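Local coordinates for uncharacterized lipoprotein GfcB (Escherichia coli K12, PDB 2IN5) that is of unknown function but, as a lipoprotein of the cell membrane related to capsule proteins, probably has a role connected with group 4 capsule polysaccharide, at residues 84-95 against 109-118; 125-136 against 147-157. All blocks are in the same frame, centred on the assembly; numbering follows the deposited sequence.

Contact 1: residues 84-95 against 109-118; sequences NNLLEVTNSGQD and WTRDILWSED
Leu-114 O is gripped by two consecutive backbone amides, those of Leu-87 and Glu-88, the latter lying on a carbonyl lone pair at 3.1 Å from Glu-88 N to Leu-114 O. Two residues facing one make a classic beta bulge, and the antiparallel register shifts by one between the Leu-86/Trp-115 and Glu-88/Leu-114 pairs. Further on, a side chain takes over a backbone role: Asp-112 N donates to Thr-90 OG1 (2.9 Å), which chi1 of 67° sets between the backbone N and the carbonyl carbon, while Thr-90 O lies against Arg-111 CB.

The following turn is clamped to Trp-109 and Thr-110. Asn-91 O takes the indole N-H at 2.6 Å from Trp-109 NE1, nearly in the ring plane, and Asn-91 ND2 donates to Thr-110 O (2.7 Å), so one residue both accepts and donates. With CG anti to the backbone N (chi1 177°), the indole lies against the turn. Asp-95 CB sits over one face, 3.6 Å from the centroid of the Trp-109 six-membered ring, and Arg-111 CD over the opposite face. At the other end Ser-116 OG accepts Asn-85 N at 3.2 Å and meets two waters, one of which also bonds Asn-84 OD1 while the other accepts from Asn-85 ND2.

Strand 120-140 flanks strand 109-117 along its other side, where the Arg-111 guanidinium bonds to Ser-128. From strand 75-80, Arg-75 pairs with the Asp-95 carboxylate and Thr-79 bonds to the backbone of Leu-86.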
loop_
_atom_site.group_PDB
_atom_site.type_symbol
_atom_site.label_atom_id
_atom_site.label_comp_id
_atom_site.label_asym_id
_atom_site.label_seq_id
_atom_site.Cartn_x
_atom_site.Cartn_y
_atom_site.Cartn_z
ATOM N N ASN A 84 19.779 6.211 -1.275
ATOM C CA ASN A 84 19.666 5.960 -2.702
ATOM C C ASN A 84 18.507 5.000 -2.889
ATOM O O ASN A 84 18.375 4.031 -2.138
ATOM C CB ASN A 84 20.957 5.352 -3.243
ATOM C CG ASN A 84 22.139 6.279 -3.082
ATOM O OD1 ASN A 84 21.993 7.497 -3.156
ATOM N ND2 ASN A 84 23.318 5.712 -2.879
ATOM N N ASN A 85 17.679 5.263 -3.895
ATOM C CA ASN A 85 16.494 4.450 -4.137
ATOM C C ASN A 85 16.382 3.794 -5.502
ATOM O O ASN A 85 16.825 4.338 -6.506
ATOM C CB ASN A 85 15.244 5.304 -3.929
ATOM C CG ASN A 85 15.110 5.817 -2.514
ATOM O OD1 ASN A 85 14.951 5.043 -1.581
ATOM N ND2 ASN A 85 15.167 7.134 -2.350
ATOM N N LEU A 86 15.785 2.609 -5.533
ATOM C CA LEU A 86 15.560 1.934 -6.797
ATOM C C LEU A 86 14.214 2.534 -7.190
ATOM O O LEU A 86 13.258 2.480 -6.415
ATOM C CB LEU A 86 15.467 0.417 -6.584
ATOM C CG LEU A 86 14.981 -0.447 -7.756
ATOM C CD1 LEU A 86 15.896 -0.332 -8.962
ATOM C CD2 LEU A 86 14.903 -1.882 -7.275
ATOM N N LEU A 87 14.131 3.119 -8.375
ATOM C CA LEU A 87 12.890 3.765 -8.773
ATOM C C LEU A 87 11.976 2.929 -9.642
ATOM O O LEU A 87 10.756 3.074 -9.593
ATOM C CB LEU A 87 13.187 5.096 -9.479
ATOM C CG LEU A 87 13.909 6.159 -8.646
ATOM C CD1 LEU A 87 14.064 7.435 -9.463
ATOM C CD2 LEU A 87 13.119 6.437 -7.366
ATOM N N GLU A 88 12.552 2.059 -10.451
ATOM C CA GLU A 88 11.716 1.249 -11.302
ATOM C C GLU A 88 12.467 0.079 -11.854
ATOM O O GLU A 88 13.687 0.106 -11.976
ATOM C CB GLU A 88 11.158 2.063 -12.483
ATOM C CG GLU A 88 10.103 1.280 -13.269
ATOM C CD GLU A 88 9.696 1.876 -14.635
ATOM O OE1 GLU A 88 8.621 1.467 -15.131
ATOM O OE2 GLU A 88 10.424 2.710 -15.221
ATOM N N VAL A 89 11.712 -0.969 -12.154
ATOM C CA VAL A 89 12.248 -2.161 -12.774
ATOM C C VAL A 89 11.170 -2.499 -13.792
ATOM O O VAL A 89 9.991 -2.548 -13.457
ATOM C CB VAL A 89 12.408 -3.335 -11.788
ATOM C CG1 VAL A 89 12.992 -4.537 -12.534
ATOM C CG2 VAL A 89 13.317 -2.944 -10.635
ATOM N N THR A 90 11.562 -2.689 -15.041
ATOM C CA THR A 90 10.582 -3.015 -16.068
ATOM C C THR A 90 10.520 -4.518 -16.294
ATOM O O THR A 90 11.341 -5.275 -15.762
ATOM C CB THR A 90 10.923 -2.358 -17.432
ATOM O OG1 THR A 90 12.123 -2.940 -17.950
ATOM C CG2 THR A 90 11.112 -0.856 -17.280
ATOM N N ASN A 91 9.534 -4.935 -17.088
ATOM C CA ASN A 91 9.357 -6.337 -17.462
ATOM C C ASN A 91 9.568 -7.253 -16.252
ATOM O O ASN A 91 10.201 -8.310 -16.350
ATOM C CB ASN A 91 10.353 -6.657 -18.585
ATOM C CG ASN A 91 10.099 -8.001 -19.253
ATOM O OD1 ASN A 91 8.955 -8.361 -19.559
ATOM N ND2 ASN A 91 11.173 -8.734 -19.514
ATOM N N SER A 92 9.027 -6.836 -15.112
ATOM C CA SER A 92 9.168 -7.599 -13.872
ATOM C C SER A 92 8.256 -8.823 -13.853
ATOM O O SER A 92 8.422 -9.725 -13.029
ATOM C CB SER A 92 8.875 -6.704 -12.665
ATOM O OG SER A 92 7.545 -6.235 -12.692
ATOM N N GLY A 93 7.299 -8.850 -14.776
ATOM C CA GLY A 93 6.382 -9.966 -14.851
ATOM C C GLY A 93 7.051 -11.176 -15.476
ATOM O O GLY A 93 6.509 -12.280 -15.431
ATOM N N GLN A 94 8.230 -10.972 -16.055
ATOM C CA GLN A 94 8.976 -12.047 -16.709
ATOM C C GLN A 94 10.141 -12.529 -15.842
ATOM O O GLN A 94 11.014 -13.263 -16.304
ATOM C CB GLN A 94 9.519 -11.552 -18.054
ATOM C CG GLN A 94 9.244 -12.475 -19.239
ATOM C CD GLN A 94 7.793 -12.932 -19.296
ATOM O OE1 GLN A 94 6.867 -12.135 -19.104
ATOM N NE2 GLN A 94 7.588 -14.221 -19.566
ATOM N N ASP A 95 10.171 -12.104 -14.587
ATOM C CA ASP A 95 11.242 -12.528 -13.700
ATOM C C ASP A 95 11.002 -13.977 -13.287
ATOM O O ASP A 95 9.930 -14.324 -12.806
ATOM C CB ASP A 95 11.306 -11.608 -12.481
ATOM C CG ASP A 95 12.287 -12.091 -11.426
ATOM O OD1 ASP A 95 13.299 -12.745 -11.775
ATOM O OD2 ASP A 95 12.042 -11.793 -10.239
ATOM N N TRP A 109 16.449 -13.387 -18.375
ATOM C CA TRP A 109 15.516 -12.292 -18.140
ATOM C C TRP A 109 16.168 -10.984 -18.520
ATOM O O TRP A 109 17.331 -10.738 -18.213
ATOM C CB TRP A 109 15.087 -12.253 -16.674
ATOM C CG TRP A 109 14.172 -11.109 -16.331
ATOM C CD1 TRP A 109 13.175 -10.599 -17.105
ATOM C CD2 TRP A 109 14.132 -10.385 -15.098
ATOM N NE1 TRP A 109 12.510 -9.605 -16.429
ATOM C CE2 TRP A 109 13.077 -9.455 -15.192
ATOM C CE3 TRP A 109 14.883 -10.438 -13.919
ATOM C CZ2 TRP A 109 12.749 -8.582 -14.148
ATOM C CZ3 TRP A 109 14.558 -9.569 -12.881
ATOM C CH2 TRP A 109 13.497 -8.653 -13.005
ATOM N N THR A 110 15.407 -10.148 -19.209
ATOM C CA THR A 110 15.904 -8.860 -19.648
ATOM C C THR A 110 14.969 -7.766 -19.164
ATOM O O THR A 110 13.749 -7.868 -19.290
ATOM C CB THR A 110 16.040 -8.822 -21.195
ATOM O OG1 THR A 110 17.189 -9.584 -21.587
ATOM C CG2 THR A 110 16.198 -7.391 -21.697
ATOM N N ARG A 111 15.546 -6.725 -18.580
ATOM C CA ARG A 111 14.750 -5.617 -18.079
ATOM C C ARG A 111 15.624 -4.391 -17.902
ATOM O O ARG A 111 16.852 -4.462 -18.012
ATOM C CB ARG A 111 14.104 -5.990 -16.737
ATOM C CG ARG A 111 15.063 -6.107 -15.557
ATOM C CD ARG A 111 16.077 -7.211 -15.765
ATOM N NE ARG A 111 16.733 -7.570 -14.515
ATOM C CZ ARG A 111 17.572 -8.591 -14.376
ATOM N NH1 ARG A 111 17.866 -9.368 -15.411
ATOM N NH2 ARG A 111 18.116 -8.840 -13.195
ATOM N N ASP A 112 14.991 -3.255 -17.654
ATOM C CA ASP A 112 15.741 -2.031 -17.431
ATOM C C ASP A 112 15.446 -1.596 -15.994
ATOM O O ASP A 112 14.392 -1.918 -15.452
ATOM C CB ASP A 112 15.305 -0.929 -18.417
ATOM C CG ASP A 112 15.568 -1.292 -19.877
ATOM O OD1 ASP A 112 16.728 -1.600 -20.238
ATOM O OD2 ASP A 112 14.603 -1.255 -20.672
ATOM N N ILE A 113 16.385 -0.898 -15.367
ATOM C CA ILE A 113 16.160 -0.410 -14.009
ATOM C C ILE A 113 16.459 1.078 -13.984
ATOM O O ILE A 113 17.223 1.587 -14.808
ATOM C CB ILE A 113 17.066 -1.128 -12.934
ATOM C CG1 ILE A 113 18.544 -0.962 -13.274
ATOM C CG2 ILE A 113 16.741 -2.624 -12.863
ATOM C CD1 ILE A 113 19.443 -1.510 -12.211
ATOM N N LEU A 114 15.839 1.767 -13.032
ATOM C CA LEU A 114 16.020 3.198 -12.853
ATOM C C LEU A 114 16.279 3.429 -11.380
ATOM O O LEU A 114 15.440 3.091 -10.554
ATOM C CB LEU A 114 14.749 3.947 -13.259
ATOM C CG LEU A 114 14.741 5.474 -13.098
ATOM C CD1 LEU A 114 15.829 6.112 -13.941
ATOM C CD2 LEU A 114 13.383 5.993 -13.483
ATOM N N TRP A 115 17.422 4.001 -11.035
ATOM C CA TRP A 115 17.698 4.240 -9.626
ATOM C C TRP A 115 18.396 5.589 -9.404
ATOM O O TRP A 115 19.034 6.121 -10.311
ATOM C CB TRP A 115 18.539 3.083 -9.081
ATOM C CG TRP A 115 19.999 3.146 -9.396
ATOM C CD1 TRP A 115 20.989 3.584 -8.567
ATOM C CD2 TRP A 115 20.641 2.761 -10.620
ATOM N NE1 TRP A 115 22.210 3.497 -9.195
ATOM C CE2 TRP A 115 22.027 2.993 -10.455
ATOM C CE3 TRP A 115 20.182 2.240 -11.839
ATOM C CZ2 TRP A 115 22.955 2.727 -11.454
ATOM C CZ3 TRP A 115 21.102 1.974 -12.838
ATOM C CH2 TRP A 115 22.479 2.218 -12.639
ATOM N N SER A 116 18.259 6.154 -8.211
ATOM C CA SER A 116 18.909 7.424 -7.929
ATOM C C SER A 116 20.206 7.195 -7.165
ATOM O O SER A 116 20.290 6.321 -6.309
ATOM C CB SER A 116 17.985 8.344 -7.133
ATOM O OG SER A 116 17.729 7.856 -5.837
ATOM N N GLU A 117 21.219 7.984 -7.491
ATOM C CA GLU A 117 22.519 7.880 -6.849
ATOM C C GLU A 117 23.018 9.303 -6.581
ATOM O O GLU A 117 23.416 10.015 -7.504
ATOM C CB GLU A 117 23.475 7.122 -7.773
ATOM C CG GLU A 117 24.750 6.620 -7.118
ATOM C CD GLU A 117 25.363 5.460 -7.880
ATOM O OE1 GLU A 117 26.454 4.986 -7.486
ATOM O OE2 GLU A 117 24.748 5.014 -8.872
ATOM N N ASP A 118 22.983 9.704 -5.312
ATOM C CA ASP A 118 23.392 11.048 -4.901
ATOM C C ASP A 118 22.429 12.043 -5.539
ATOM O O ASP A 118 22.834 13.083 -6.059
ATOM C CB ASP A 118 24.831 11.343 -5.340
ATOM C CG ASP A 118 25.856 10.487 -4.605
ATOM O OD1 ASP A 118 27.037 10.493 -5.007
ATOM O OD2 ASP A 118 25.484 9.812 -3.624
HETATM O O HOH W 1 19.995 9.343 -4.109
HETATM O O HOH W 2 15.286 9.023 -4.839
#

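Contact 2: residues 125-136 against 147-157; sequences TLSSTFSFAGLE and CNVWQEEVTST
Leu-126 lays CD2 against Val-154 CG1 (3.9 Å), and paired backbone bonds link Ser-127 with Thr-155. Ser-128 OG then donates to Glu-152 OE2 at 2.8 Å, meeting that oxygen from above the carboxylate plane. The glutamate gets there extended, CG anti to the backbone N (chi1 173°), and its CB lies over one face of the Phe-130 ring, 4.3 Å from its centroid. The other oxygen, OE1, pairs with Arg-75 and accepts from Asn-165. An alanine in place of Glu-152 would probably leave Arg-75 with one carboxylate partner fewer and the Ser-128 hydroxyl without this acceptor.

After Ser-131, paired with Gln-151, comes Phe-132: its edge points at the Trp-150 face in a T-shaped pair, planes 67° apart and centroids of the phenyl and six-membered rings 5.3 Å apart. Ala-133 N donates to Val-149 O, yet Val-149 N bonds to Gly-134 O, a beta bulge whose second residue adopts a positive phi of 110° suited to glycine. Glu-136 finally rests CB on Val-149 CG2, and its OE1 accepts from Trp-168 NE1.

A buried acid thus lies beside an aromatic ring, its negative charge probably balanced mainly by Arg-75 and more weakly by Arg-111.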
loop_
_atom_site.group_PDB
_atom_site.type_symbol
_atom_site.label_atom_id
_atom_site.label_comp_id
_atom_site.label_asym_id
_atom_site.label_seq_id
_atom_site.Cartn_x
_atom_site.Cartn_y
_atom_site.Cartn_z
ATOM N N THR A 125 20.300 -1.320 -18.937
ATOM C CA THR A 125 19.608 -2.495 -19.433
ATOM C C THR A 125 20.318 -3.736 -18.926
ATOM O O THR A 125 21.482 -3.983 -19.256
ATOM C CB THR A 125 19.554 -2.508 -20.961
ATOM O OG1 THR A 125 18.858 -1.341 -21.412
ATOM C CG2 THR A 125 18.811 -3.748 -21.459
ATOM N N LEU A 126 19.606 -4.508 -18.111
ATOM C CA LEU A 126 20.162 -5.712 -17.520
ATOM C C LEU A 126 19.639 -6.998 -18.119
ATOM O O LEU A 126 18.439 -7.167 -18.356
ATOM C CB LEU A 126 19.888 -5.745 -16.016
ATOM C CG LEU A 126 20.581 -4.751 -15.085
ATOM C CD1 LEU A 126 20.116 -3.339 -15.376
ATOM C CD2 LEU A 126 20.252 -5.122 -13.651
ATOM N N SER A 127 20.567 -7.911 -18.348
ATOM C CA SER A 127 20.242 -9.218 -18.884
ATOM C C SER A 127 20.971 -10.230 -18.011
ATOM O O SER A 127 22.170 -10.100 -17.764
ATOM C CB SER A 127 20.697 -9.321 -20.341
ATOM O OG SER A 127 22.052 -8.937 -20.475
ATOM N N SER A 128 20.243 -11.230 -17.533
ATOM C CA SER A 128 20.839 -12.247 -16.670
ATOM C C SER A 128 20.375 -13.658 -16.991
ATOM O O SER A 128 19.379 -13.864 -17.686
ATOM C CB SER A 128 20.504 -11.961 -15.206
ATOM O OG SER A 128 19.110 -12.093 -14.978
ATOM N N THR A 129 21.112 -14.627 -16.460
ATOM C CA THR A 129 20.791 -16.034 -16.643
ATOM C C THR A 129 20.925 -16.728 -15.292
ATOM O O THR A 129 21.877 -16.486 -14.546
ATOM C CB THR A 129 21.739 -16.712 -17.669
ATOM O OG1 THR A 129 23.063 -16.786 -17.127
ATOM C CG2 THR A 129 21.775 -15.918 -18.964
ATOM N N PHE A 130 19.959 -17.577 -14.967
ATOM C CA PHE A 130 19.992 -18.292 -13.700
ATOM C C PHE A 130 20.802 -19.576 -13.806
ATOM O O PHE A 130 20.672 -20.321 -14.774
ATOM C CB PHE A 130 18.573 -18.615 -13.236
ATOM C CG PHE A 130 17.870 -17.460 -12.579
ATOM C CD1 PHE A 130 17.154 -17.656 -11.408
ATOM C CD2 PHE A 130 17.915 -16.182 -13.127
ATOM C CE1 PHE A 130 16.492 -16.602 -10.787
ATOM C CE2 PHE A 130 17.256 -15.121 -12.513
ATOM C CZ PHE A 130 16.543 -15.337 -11.338
ATOM N N SER A 131 21.640 -19.830 -12.809
ATOM C CA SER A 131 22.466 -21.027 -12.808
ATOM C C SER A 131 22.284 -21.758 -11.469
ATOM O O SER A 131 22.528 -21.187 -10.397
ATOM C CB SER A 131 23.934 -20.631 -13.046
ATOM O OG SER A 131 24.757 -21.745 -13.373
ATOM N N PHE A 132 21.825 -23.011 -11.539
ATOM C CA PHE A 132 21.591 -23.825 -10.343
ATOM C C PHE A 132 22.923 -24.126 -9.677
ATOM O O PHE A 132 23.794 -24.775 -10.259
ATOM C CB PHE A 132 20.872 -25.129 -10.704
ATOM C CG PHE A 132 20.465 -25.945 -9.507
ATOM C CD1 PHE A 132 19.546 -25.444 -8.586
ATOM C CD2 PHE A 132 21.036 -27.193 -9.268
ATOM C CE1 PHE A 132 19.207 -26.171 -7.443
ATOM C CE2 PHE A 132 20.704 -27.928 -8.128
ATOM C CZ PHE A 132 19.788 -27.415 -7.214
ATOM N N ALA A 133 23.073 -23.634 -8.453
ATOM C CA ALA A 133 24.303 -23.802 -7.693
ATOM C C ALA A 133 24.218 -24.966 -6.713
ATOM O O ALA A 133 25.179 -25.264 -6.003
ATOM C CB ALA A 133 24.623 -22.510 -6.957
ATOM N N GLY A 134 23.060 -25.615 -6.669
ATOM C CA GLY A 134 22.901 -26.752 -5.788
ATOM C C GLY A 134 21.992 -26.601 -4.582
ATOM O O GLY A 134 21.204 -25.663 -4.458
ATOM N N LEU A 135 22.114 -27.560 -3.679
ATOM C CA LEU A 135 21.326 -27.581 -2.468
ATOM C C LEU A 135 22.104 -26.921 -1.336
ATOM O O LEU A 135 23.336 -26.900 -1.338
ATOM C CB LEU A 135 20.998 -29.030 -2.118
ATOM C CG LEU A 135 20.619 -29.372 -0.680
ATOM C CD1 LEU A 135 19.218 -28.894 -0.355
ATOM C CD2 LEU A 135 20.722 -30.870 -0.504
ATOM N N GLU A 136 21.370 -26.347 -0.392
ATOM C CA GLU A 136 21.969 -25.717 0.769
ATOM C C GLU A 136 20.929 -25.546 1.850
ATOM O O GLU A 136 19.781 -25.205 1.573
ATOM C CB GLU A 136 22.558 -24.345 0.446
ATOM C CG GLU A 136 23.611 -23.964 1.485
ATOM C CD GLU A 136 24.020 -22.501 1.474
ATOM O OE1 GLU A 136 24.186 -21.910 0.376
ATOM O OE2 GLU A 136 24.203 -21.946 2.585
ATOM N N CYS A 147 17.104 -25.290 0.738
ATOM C CA CYS A 147 16.941 -24.341 -0.352
ATOM C C CYS A 147 17.642 -24.752 -1.612
ATOM O O CYS A 147 18.696 -25.374 -1.559
ATOM C CB CYS A 147 17.531 -22.970 0.016
ATOM S SG CYS A 147 16.927 -22.195 1.518
ATOM N N ASN A 148 17.055 -24.389 -2.747
ATOM C CA ASN A 148 17.703 -24.622 -4.024
ATOM C C ASN A 148 18.468 -23.312 -4.168
ATOM O O ASN A 148 17.879 -22.237 -4.070
ATOM C CB ASN A 148 16.704 -24.725 -5.180
ATOM C CG ASN A 148 15.852 -25.972 -5.113
ATOM O OD1 ASN A 148 16.319 -27.043 -4.714
ATOM N ND2 ASN A 148 14.597 -25.846 -5.523
ATOM N N VAL A 149 19.773 -23.392 -4.378
ATOM C CA VAL A 149 20.571 -22.188 -4.522
ATOM C C VAL A 149 20.670 -21.786 -5.985
ATOM O O VAL A 149 21.221 -22.518 -6.801
ATOM C CB VAL A 149 21.998 -22.385 -3.968
ATOM C CG1 VAL A 149 22.793 -21.101 -4.130
ATOM C CG2 VAL A 149 21.937 -22.796 -2.504
ATOM N N TRP A 150 20.127 -20.620 -6.317
ATOM C CA TRP A 150 20.174 -20.127 -7.684
ATOM C C TRP A 150 21.113 -18.934 -7.800
ATOM O O TRP A 150 20.991 -17.969 -7.056
ATOM C CB TRP A 150 18.782 -19.717 -8.133
ATOM C CG TRP A 150 17.895 -20.861 -8.477
ATOM C CD1 TRP A 150 16.851 -21.350 -7.743
ATOM C CD2 TRP A 150 17.938 -21.629 -9.676
ATOM N NE1 TRP A 150 16.233 -22.374 -8.420
ATOM C CE2 TRP A 150 16.881 -22.565 -9.612
ATOM C CE3 TRP A 150 18.769 -21.615 -10.805
ATOM C CZ2 TRP A 150 16.630 -23.477 -10.636
ATOM C CZ3 TRP A 150 18.522 -22.522 -11.819
ATOM C CH2 TRP A 150 17.455 -23.443 -11.729
ATOM N N GLN A 151 22.051 -19.021 -8.736
ATOM C CA GLN A 151 23.014 -17.957 -8.987
ATOM C C GLN A 151 22.650 -17.229 -10.274
ATOM O O GLN A 151 22.736 -17.809 -11.356
ATOM C CB GLN A 151 24.409 -18.542 -9.143
ATOM C CG GLN A 151 24.907 -19.228 -7.900
ATOM C CD GLN A 151 25.653 -18.288 -6.994
ATOM O OE1 GLN A 151 25.312 -17.109 -6.889
ATOM N NE2 GLN A 151 26.673 -18.807 -6.313
ATOM N N GLU A 152 22.258 -15.962 -10.158
ATOM C CA GLU A 152 21.889 -15.152 -11.311
ATOM C C GLU A 152 23.068 -14.324 -11.811
ATOM O O GLU A 152 23.527 -13.393 -11.134
ATOM C CB GLU A 152 20.726 -14.222 -10.948
ATOM C CG GLU A 152 20.359 -13.203 -12.023
ATOM C CD GLU A 152 19.232 -12.266 -11.592
ATOM O OE1 GLU A 152 19.370 -11.610 -10.534
ATOM O OE2 GLU A 152 18.206 -12.172 -12.311
ATOM N N GLU A 153 23.566 -14.675 -12.991
ATOM C CA GLU A 153 24.678 -13.946 -13.600
ATOM C C GLU A 153 24.085 -12.769 -14.374
ATOM O O GLU A 153 23.407 -12.954 -15.386
ATOM C CB GLU A 153 25.470 -14.864 -14.544
ATOM C CG GLU A 153 26.123 -16.065 -13.845
ATOM C CD GLU A 153 27.003 -15.655 -12.659
ATOM O OE1 GLU A 153 27.899 -14.792 -12.843
ATOM O OE2 GLU A 153 26.803 -16.202 -11.544
ATOM N N VAL A 154 24.332 -11.558 -13.893
ATOM C CA VAL A 154 23.782 -10.383 -14.555
ATOM C C VAL A 154 24.848 -9.562 -15.267
ATOM O O VAL A 154 25.988 -9.456 -14.808
ATOM C CB VAL A 154 23.041 -9.449 -13.548
ATOM C CG1 VAL A 154 22.239 -8.411 -14.301
ATOM C CG2 VAL A 154 22.136 -10.260 -12.636
ATOM N N THR A 155 24.477 -9.013 -16.415
ATOM C CA THR A 155 25.377 -8.157 -17.174
ATOM C C THR A 155 24.564 -6.946 -17.620
ATOM O O THR A 155 23.422 -7.083 -18.073
ATOM C CB THR A 155 25.996 -8.870 -18.430
ATOM O OG1 THR A 155 24.956 -9.273 -19.327
ATOM C CG2 THR A 155 26.814 -10.093 -18.018
ATOM N N SER A 156 25.133 -5.759 -17.439
ATOM C CA SER A 156 24.477 -4.524 -17.859
ATOM C C SER A 156 25.388 -3.883 -18.885
ATOM O O SER A 156 26.538 -4.288 -19.053
ATOM C CB SER A 156 24.257 -3.568 -16.680
ATOM O OG SER A 156 25.471 -3.289 -16.010
ATOM N N THR A 157 24.880 -2.868 -19.561
ATOM C CA THR A 157 25.659 -2.215 -20.586
ATOM C C THR A 157 25.705 -0.705 -20.375
ATOM O O THR A 157 24.891 -0.146 -19.635
ATOM C CB THR A 157 25.048 -2.531 -21.949
ATOM O OG1 THR A 157 25.901 -2.050 -22.992
ATOM C CG2 THR A 157 23.687 -1.885 -22.052
HETATM O O HOH W 3 22.329 0.275 -20.399
#

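Contacts 1 and 2 follow in series along the chain, their centres about 17 Å apart, and meet where strands 108-117 and 120-140 lie side by side: Arg-111 O is 2.8 Å from Leu-126 N, and Ile-113 packs on Leu-126. Both are partly buried, contact 2 having somewhat more buried residues. They illustrate two ways of joining neighbouring strands. Contact 1 adds side-chain-to-backbone bonds and waters to a short run of backbone pairing; contact 2 is a long hairpin whose backbone pairing, regular but for a break at Ala-133 and Gly-134, carries an aromatic pair and a buried acid. Buried acids of the two share a partner, Arg-75 of strand 75-80.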